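Local coordinates for fatty acid synthase 1, isoform A (Drosophila melanogaster, PDB 6FN6), which probably makes long-chain saturated fatty acids as a multifunctional enzyme, this chain holding its modifying region of dehydratase, enoylreductase and ketoreductase, at residues F32-Y37 with T176-S181; I231-S236 with E240-K245. All blocks are in the same frame, centred on the assembly; numbering follows the deposited sequence.

Interaction 1 of 2, residues F32-Y37 with T176-S181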
ATOM      1  N   PHE A  32      21.658 -20.996   2.324  1.00 44.37           N
ATOM      2  CA  PHE A  32      21.859 -20.484   0.980  1.00 43.45           C
ATOM      3  C   PHE A  32      21.871 -18.966   1.067  1.00 44.47           C
ATOM      4  O   PHE A  32      20.884 -18.366   1.489  1.00 47.15           O
ATOM      5  CB  PHE A  32      20.782 -20.957   0.011  1.00 44.66           C
ATOM      6  CG  PHE A  32      21.161 -20.771  -1.429  1.00 44.36           C
ATOM      7  CD1 PHE A  32      22.093 -21.608  -2.021  1.00 45.91           C
ATOM      8  CD2 PHE A  32      20.611 -19.748  -2.184  1.00 43.79           C
ATOM      9  CE1 PHE A  32      22.458 -21.440  -3.341  1.00 46.93           C
ATOM     10  CE2 PHE A  32      20.971 -19.574  -3.506  1.00 44.55           C
ATOM     11  CZ  PHE A  32      21.897 -20.420  -4.086  1.00 45.88           C
ATOM     12  N   PRO A  33      22.988 -18.338   0.668  1.00 33.78           N
ATOM     13  CA  PRO A  33      23.116 -16.898   0.897  1.00 32.46           C
ATOM     14  C   PRO A  33      22.122 -16.068   0.100  1.00 32.23           C
ATOM     15  O   PRO A  33      21.767 -16.422  -1.021  1.00 33.14           O
ATOM     16  CB  PRO A  33      24.547 -16.603   0.447  1.00 32.65           C
ATOM     17  CG  PRO A  33      24.842 -17.652  -0.562  1.00 34.15           C
ATOM     18  CD  PRO A  33      24.134 -18.878  -0.085  1.00 34.81           C
ATOM     19  N   ALA A  34      21.684 -14.963   0.692  1.00 41.39           N
ATOM     20  CA  ALA A  34      20.819 -14.013   0.014  1.00 39.35           C
ATOM     21  C   ALA A  34      21.442 -13.620  -1.321  1.00 38.47           C
ATOM     22  O   ALA A  34      20.756 -13.506  -2.338  1.00 38.53           O
ATOM     23  CB  ALA A  34      20.596 -12.794   0.886  1.00 38.24           C
ATOM     24  N   THR A  35      22.754 -13.420  -1.304  1.00 31.64           N
ATOM     25  CA  THR A  35      23.501 -13.041  -2.495  1.00 37.33           C
ATOM     26  C   THR A  35      23.566 -14.189  -3.494  1.00 40.99           C
ATOM     27  O   THR A  35      23.808 -13.981  -4.684  1.00 39.13           O
ATOM     28  CB  THR A  35      24.928 -12.610  -2.134  1.00 37.50           C
ATOM     29  OG1 THR A  35      25.625 -13.718  -1.549  1.00 38.07           O
ATOM     30  CG2 THR A  35      24.898 -11.456  -1.148  1.00 36.12           C
ATOM     31  N   GLY A  36      23.345 -15.403  -3.007  1.00 42.96           N
ATOM     32  CA  GLY A  36      23.247 -16.559  -3.875  1.00 43.58           C
ATOM     33  C   GLY A  36      22.043 -16.423  -4.785  1.00 42.80           C
ATOM     34  O   GLY A  36      22.132 -16.643  -5.993  1.00 43.12           O
ATOM     35  N   TYR A  37      20.911 -16.061  -4.192  1.00 37.58           N
ATOM     36  CA  TYR A  37      19.681 -15.843  -4.942  1.00 39.83           C
ATOM     37  C   TYR A  37      19.856 -14.764  -5.996  1.00 38.58           C
ATOM     38  O   TYR A  37      19.463 -14.935  -7.146  1.00 39.90           O
ATOM     39  CB  TYR A  37      18.555 -15.435  -4.002  1.00 37.24           C
ATOM     40  CG  TYR A  37      18.055 -16.545  -3.120  1.00 37.35           C
ATOM     41  CD1 TYR A  37      17.370 -17.627  -3.649  1.00 38.68           C
ATOM     42  CD2 TYR A  37      18.256 -16.500  -1.752  1.00 55.41           C
ATOM     43  CE1 TYR A  37      16.904 -18.639  -2.832  1.00 41.85           C
ATOM     44  CE2 TYR A  37      17.799 -17.494  -0.930  1.00 52.62           C
ATOM     45  CZ  TYR A  37      17.121 -18.564  -1.469  1.00 48.94           C
ATOM     46  OH  TYR A  37      16.670 -19.550  -0.625  1.00 53.79           O
ATOM     47  N   THR A 176      30.220 -10.803   1.422  1.00 39.10           N
ATOM     48  CA  THR A 176      31.135 -10.095   2.314  1.00 36.60           C
ATOM     49  C   THR A 176      30.760  -8.617   2.417  1.00 35.82           C
ATOM     50  O   THR A 176      31.066  -7.964   3.413  1.00 33.07           O
ATOM     51  CB  THR A 176      32.606 -10.227   1.856  1.00 34.98           C
ATOM     52  OG1 THR A 176      32.735  -9.812   0.492  1.00 37.70           O
ATOM     53  CG2 THR A 176      33.077 -11.664   1.998  1.00 32.91           C
ATOM     54  N   MET A 177      30.109  -8.089   1.384  1.00 41.00           N
ATOM     55  CA  MET A 177      29.582  -6.727   1.440  1.00 41.76           C
ATOM     56  C   MET A 177      28.472  -6.631   2.490  1.00 41.53           C
ATOM     57  O   MET A 177      28.352  -5.625   3.185  1.00 41.31           O
ATOM     58  CB  MET A 177      29.052  -6.285   0.075  1.00 43.73           C
ATOM     59  CG  MET A 177      30.108  -6.233  -1.020  1.00 45.16           C
ATOM     60  SD  MET A 177      29.460  -5.651  -2.606  1.00 48.26           S
ATOM     61  CE  MET A 177      28.963  -3.986  -2.181  1.00 49.04           C
ATOM     62  N   LEU A 178      27.657  -7.677   2.594  1.00 38.42           N
ATOM     63  CA  LEU A 178      26.603  -7.720   3.603  1.00 38.31           C
ATOM     64  C   LEU A 178      27.197  -7.946   4.989  1.00 32.70           C
ATOM     65  O   LEU A 178      26.739  -7.366   5.974  1.00 30.25           O
ATOM     66  CB  LEU A 178      25.586  -8.820   3.289  1.00 40.53           C
ATOM     67  CG  LEU A 178      24.941  -8.795   1.902  1.00 41.44           C
ATOM     68  CD1 LEU A 178      23.817  -9.817   1.829  1.00 40.75           C
ATOM     69  CD2 LEU A 178      24.435  -7.406   1.554  1.00 41.36           C
ATOM     70  N   GLN A 179      28.214  -8.798   5.060  1.00 34.72           N
ATOM     71  CA  GLN A 179      28.930  -9.019   6.306  1.00 34.85           C
ATOM     72  C   GLN A 179      29.459  -7.687   6.813  1.00 33.27           C
ATOM     73  O   GLN A 179      29.356  -7.368   7.996  1.00 32.92           O
ATOM     74  CB  GLN A 179      30.082 -10.006   6.114  1.00 35.26           C
ATOM     75  CG  GLN A 179      29.666 -11.385   5.651  1.00 33.46           C
ATOM     76  CD  GLN A 179      30.858 -12.292   5.433  1.00 33.50           C
ATOM     77  OE1 GLN A 179      31.991 -11.924   5.740  1.00 30.64           O
ATOM     78  NE2 GLN A 179      30.612 -13.481   4.898  1.00 35.50           N
ATOM     79  N   PHE A 180      30.035  -6.918   5.900  1.00 32.79           N
ATOM     80  CA  PHE A 180      30.665  -5.655   6.251  1.00 33.58           C
ATOM     81  C   PHE A 180      29.666  -4.668   6.841  1.00 36.49           C
ATOM     82  O   PHE A 180      29.986  -3.927   7.772  1.00 34.75           O
ATOM     83  CB  PHE A 180      31.341  -5.042   5.025  1.00 32.56           C
ATOM     84  CG  PHE A 180      32.092  -3.785   5.327  1.00 30.95           C
ATOM     85  CD1 PHE A 180      33.372  -3.838   5.851  1.00 32.73           C
ATOM     86  CD2 PHE A 180      31.516  -2.551   5.096  1.00 30.16           C
ATOM     87  CE1 PHE A 180      34.063  -2.680   6.137  1.00 33.43           C
ATOM     88  CE2 PHE A 180      32.200  -1.391   5.378  1.00 31.92           C
ATOM     89  CZ  PHE A 180      33.475  -1.454   5.899  1.00 33.95           C
ATOM     90  N   SER A 181      28.460  -4.652   6.286  1.00 44.68           N
ATOM     91  CA  SER A 181      27.403  -3.768   6.765  1.00 47.95           C
ATOM     92  C   SER A 181      26.932  -4.180   8.156  1.00 45.70           C
ATOM     93  O   SER A 181      26.527  -3.344   8.961  1.00 43.36           O
ATOM     94  CB  SER A 181      26.228  -3.776   5.791  1.00 49.95           C
ATOM     95  OG  SER A 181      25.224  -2.860   6.189  1.00 52.45           O
TER
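Thr35 and Leu178 have the nearest CA atoms of the two segments, 8.7 Å apart. Segment 32-37 enters helix 34-48, and Pro33 sits at the N-cap position of that helix. Segment 176-181 is fully helical and belongs to helix 170-183. The two segments meet through side chains, with no hydrogen bond between them.

The contact is small. Thr35 and Leu178 reach toward each other tip to tip, methyl against methyl, with Thr35 CG2 3.6 Å from Leu178 CD1. The same methyl of Thr35 lies 4.0 Å from the branch carbon CG of Leu178. Ala34 adds a looser apolar touch, its CB standing 4.5 Å from Leu178 CD1. Leu178 CD1 therefore meets both Ala34 and Thr35, the first two residues of helix 34-48.

The torsion of Thr35 sorts its two branches. With chi1 at 63°, OG1 lies between the backbone N and the carbonyl carbon, while CG2 is anti to the carbonyl carbon and faces the leucine. OG1 is hydrogen-bonded to Ile171 O of helix 170-183, so the polar branch is tied to the same helix that the methyl touches. The Thr35 side chain also packs on Asp175, the predicted proton donor of the dehydratase, and His24, the predicted proton acceptor, lies about 6 Å from it, side chain to side chain.

Helix 34-48 comes from the predicted N-terminal hotdog fold and helix 170-183 from the C-terminal one. The chemistry implies an apolar junction between the two folds beside the predicted active site, with the buried threonine hydroxyl satisfied by a backbone carbonyl.

Interaction 2 of 2, residues I231-S236 with E240-K245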
ATOM      1  N   ILE A 231      23.090   7.866   3.804  1.00 46.88           N
ATOM      2  CA  ILE A 231      22.296   7.506   2.633  1.00 44.70           C
ATOM      3  C   ILE A 231      21.995   6.008   2.599  1.00 41.95           C
ATOM      4  O   ILE A 231      21.213   5.546   1.766  1.00 41.71           O
ATOM      5  CB  ILE A 231      23.000   7.950   1.334  1.00 45.61           C
ATOM      6  CG1 ILE A 231      24.369   7.275   1.201  1.00 45.43           C
ATOM      7  CG2 ILE A 231      23.153   9.468   1.318  1.00 44.76           C
ATOM      8  CD1 ILE A 231      25.033   7.489  -0.148  1.00 46.47           C
ATOM      9  N   ASN A 232      22.629   5.253   3.491  1.00 42.51           N
ATOM     10  CA  ASN A 232      22.420   3.809   3.576  1.00 43.95           C
ATOM     11  C   ASN A 232      22.843   3.107   2.290  1.00 40.01           C
ATOM     12  O   ASN A 232      22.013   2.542   1.581  1.00 42.12           O
ATOM     13  CB  ASN A 232      20.954   3.493   3.884  1.00 47.10           C
ATOM     14  CG  ASN A 232      20.737   2.036   4.263  1.00 47.41           C
ATOM     15  OD1 ASN A 232      21.554   1.168   3.947  1.00 46.11           O
ATOM     16  ND2 ASN A 232      19.633   1.762   4.947  1.00 46.04           N
ATOM     17  N   VAL A 233      24.142   3.133   2.003  1.00 36.62           N
ATOM     18  CA  VAL A 233      24.675   2.498   0.803  1.00 36.97           C
ATOM     19  C   VAL A 233      25.957   1.725   1.109  1.00 34.12           C
ATOM     20  O   VAL A 233      26.824   2.202   1.838  1.00 34.20           O
ATOM     21  CB  VAL A 233      24.926   3.545  -0.306  1.00 36.24           C
ATOM     22  CG1 VAL A 233      25.549   2.893  -1.539  1.00 36.82           C
ATOM     23  CG2 VAL A 233      23.635   4.248  -0.676  1.00 37.06           C
ATOM     24  N   ILE A 234      26.051   0.519   0.557  1.00 38.91           N
ATOM     25  CA  ILE A 234      27.274  -0.270   0.611  1.00 38.77           C
ATOM     26  C   ILE A 234      27.825  -0.333  -0.807  1.00 40.85           C
ATOM     27  O   ILE A 234      27.188  -0.899  -1.695  1.00 45.80           O
ATOM     28  CB  ILE A 234      27.029  -1.687   1.168  1.00 36.58           C
ATOM     29  CG1 ILE A 234      26.245  -1.647   2.479  1.00 37.45           C
ATOM     30  CG2 ILE A 234      28.348  -2.406   1.393  1.00 36.70           C
ATOM     31  CD1 ILE A 234      25.384  -2.875   2.685  1.00 38.39           C
ATOM     32  N   LYS A 235      29.008   0.233  -1.022  1.00 38.52           N
ATOM     33  CA  LYS A 235      29.576   0.296  -2.363  1.00 41.16           C
ATOM     34  C   LYS A 235      30.981  -0.296  -2.440  1.00 43.08           C
ATOM     35  O   LYS A 235      31.874   0.087  -1.682  1.00 40.61           O
ATOM     36  CB  LYS A 235      29.599   1.745  -2.851  1.00 42.71           C
ATOM     37  CG  LYS A 235      29.875   1.880  -4.336  1.00 47.59           C
ATOM     38  CD  LYS A 235      29.590   3.284  -4.840  1.00 50.76           C
ATOM     39  CE  LYS A 235      29.902   3.408  -6.325  1.00 55.17           C
ATOM     40  NZ  LYS A 235      29.179   2.396  -7.151  1.00 56.34           N
ATOM     41  N   SER A 236      31.165  -1.239  -3.360  1.00 43.44           N
ATOM     42  CA  SER A 236      32.477  -1.817  -3.610  1.00 44.35           C
ATOM     43  C   SER A 236      32.620  -2.195  -5.080  1.00 46.63           C
ATOM     44  O   SER A 236      31.915  -3.074  -5.574  1.00 45.39           O
ATOM     45  CB  SER A 236      32.709  -3.041  -2.723  1.00 40.18           C
ATOM     46  OG  SER A 236      34.001  -3.585  -2.941  1.00 40.44           O
ATOM     47  N   GLU A 240      26.785  -1.976  -6.088  1.00 58.37           N
ATOM     48  CA  GLU A 240      26.279  -0.887  -5.262  1.00 57.19           C
ATOM     49  C   GLU A 240      24.948  -1.291  -4.628  1.00 55.19           C
ATOM     50  O   GLU A 240      23.978  -1.572  -5.332  1.00 53.90           O
ATOM     51  CB  GLU A 240      26.113   0.382  -6.099  1.00 58.45           C
ATOM     52  CG  GLU A 240      25.870   1.637  -5.288  1.00 49.00           C
ATOM     53  CD  GLU A 240      25.601   2.850  -6.157  1.00 50.02           C
ATOM     54  OE1 GLU A 240      26.563   3.390  -6.741  1.00 50.40           O
ATOM     55  OE2 GLU A 240      24.429   3.266  -6.253  1.00 50.51           O
ATOM     56  N   LEU A 241      24.909  -1.321  -3.300  1.00 50.86           N
ATOM     57  CA  LEU A 241      23.731  -1.792  -2.575  1.00 47.06           C
ATOM     58  C   LEU A 241      23.101  -0.681  -1.739  1.00 46.72           C
ATOM     59  O   LEU A 241      23.746  -0.111  -0.862  1.00 45.85           O
ATOM     60  CB  LEU A 241      24.102  -2.978  -1.680  1.00 46.12           C
ATOM     61  CG  LEU A 241      24.745  -4.166  -2.405  1.00 46.53           C
ATOM     62  CD1 LEU A 241      25.205  -5.223  -1.416  1.00 45.55           C
ATOM     63  CD2 LEU A 241      23.786  -4.773  -3.427  1.00 47.89           C
ATOM     64  N   ARG A 242      21.838  -0.373  -2.026  1.00 47.57           N
ATOM     65  CA  ARG A 242      21.122   0.689  -1.325  1.00 47.56           C
ATOM     66  C   ARG A 242      19.985   0.126  -0.473  1.00 47.51           C
ATOM     67  O   ARG A 242      19.355  -0.865  -0.842  1.00 48.05           O
ATOM     68  CB  ARG A 242      20.555   1.702  -2.324  1.00 48.78           C
ATOM     69  CG  ARG A 242      21.536   2.147  -3.397  1.00 49.15           C
ATOM     70  CD  ARG A 242      20.925   3.220  -4.281  1.00 50.36           C
ATOM     71  NE  ARG A 242      21.631   3.362  -5.551  1.00 62.67           N
ATOM     72  CZ  ARG A 242      21.269   4.197  -6.520  1.00 61.15           C
ATOM     73  NH1 ARG A 242      20.201   4.970  -6.369  1.00 60.49           N
ATOM     74  NH2 ARG A 242      21.971   4.257  -7.644  1.00 60.45           N
ATOM     75  N   GLY A 243      19.728   0.761   0.667  1.00 47.01           N
ATOM     76  CA  GLY A 243      18.579   0.431   1.492  1.00 47.18           C
ATOM     77  C   GLY A 243      18.539  -0.988   2.028  1.00 46.61           C
ATOM     78  O   GLY A 243      17.515  -1.663   1.933  1.00 47.34           O
ATOM     79  N   LEU A 244      19.646  -1.445   2.598  1.00 45.76           N
ATOM     80  CA  LEU A 244      19.701  -2.780   3.184  1.00 45.17           C
ATOM     81  C   LEU A 244      18.928  -2.832   4.502  1.00 44.89           C
ATOM     82  O   LEU A 244      19.062  -1.948   5.346  1.00 45.92           O
ATOM     83  CB  LEU A 244      21.154  -3.213   3.397  1.00 62.85           C
ATOM     84  CG  LEU A 244      21.369  -4.553   4.104  1.00 59.97           C
ATOM     85  CD1 LEU A 244      20.686  -5.688   3.350  1.00 60.12           C
ATOM     86  CD2 LEU A 244      22.853  -4.840   4.255  1.00 56.90           C
ATOM     87  N   LYS A 245      18.088  -3.853   4.649  1.00 44.96           N
ATOM     88  CA  LYS A 245      17.352  -4.086   5.887  1.00 44.80           C
ATOM     89  C   LYS A 245      17.629  -5.493   6.413  1.00 44.15           C
ATOM     90  O   LYS A 245      17.431  -6.478   5.704  1.00 44.68           O
ATOM     91  CB  LYS A 245      15.845  -3.905   5.682  1.00 52.57           C
ATOM     92  CG  LYS A 245      15.411  -2.519   5.223  1.00 63.12           C
ATOM     93  CD  LYS A 245      15.284  -1.544   6.384  1.00 68.56           C
ATOM     94  CE  LYS A 245      14.501  -0.301   5.976  1.00 74.08           C
ATOM     95  NZ  LYS A 245      15.175   0.460   4.889  1.00 77.68           N
TER
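Ile234, Glu240 and Asn232 lose the most surface in this antiparallel beta hairpin of the predicted C-terminal hotdog fold. Strands 233-236 and 240-242 run at 177° to each other.

Ile234 pairs with Leu241 at a hydrogen-bonded position. Ile234 N donates to Leu241 O at 2.8 Å, and Leu241 N returns the bond to Ile234 O. The Ile234 side chain crosses that of Leu244, and its CD1 meets Leu244 CD2 at 3.6 Å. Ser181 of helix 170-183 touches both.

Glu240 lies with Val233, Lys235 and Arg242 on the other face. Its carboxylate is shared between two cations. OE1 takes Lys235 NZ at 2.8 Å on its anti lone pair. OE2 takes Arg242 NE at 2.9 Å, nearly in line with the C-O bond. OE2 lies 26° out of the guanidinium plane of Arg242. The lysine chain is extended up to a bend at chi4 (55°), which turns NZ to the carboxylate. OE1 also accepts a hydrogen bond from Leu115 N. An alanine in place of Glu240 would probably leave Lys235 and Arg242 without the anion between them and Leu115 N without its acceptor. The CG of Glu240 also packs on Val233 CG1.

Asn232 belongs to a G1 beta bulge with Val233, both opposite Tyr228. Its side-chain amide lies beside Gly243 and Leu244, where the second strand turns a corner. OD1 of Asn232 stands 3.5 Å from Leu244 N, without a hydrogen bond. One more backbone bond lies beyond the bridged pairs: Gly243 N donates to Asn232 O at 3.0 Å, nearly straight.

In the fold
The two contacts lie 12 Å apart, centre to centre, within the dehydratase part of the chain. They come in series: interaction 1 closes before interaction 2 opens. Interaction 1 joins helices of the two predicted hotdog folds, and interaction 2 is a hairpin within the second fold. Helix 170-183 connects them. Its Met177 and Ser181 pack on Ile234 of the hairpin, while Leu178 touches both Leu241 and helix 34-48. This is the hotdog scheme of a helix packed against an antiparallel sheet. The helix carrying the predicted proton donor, Asp175, is thus held between the hairpin and the other fold.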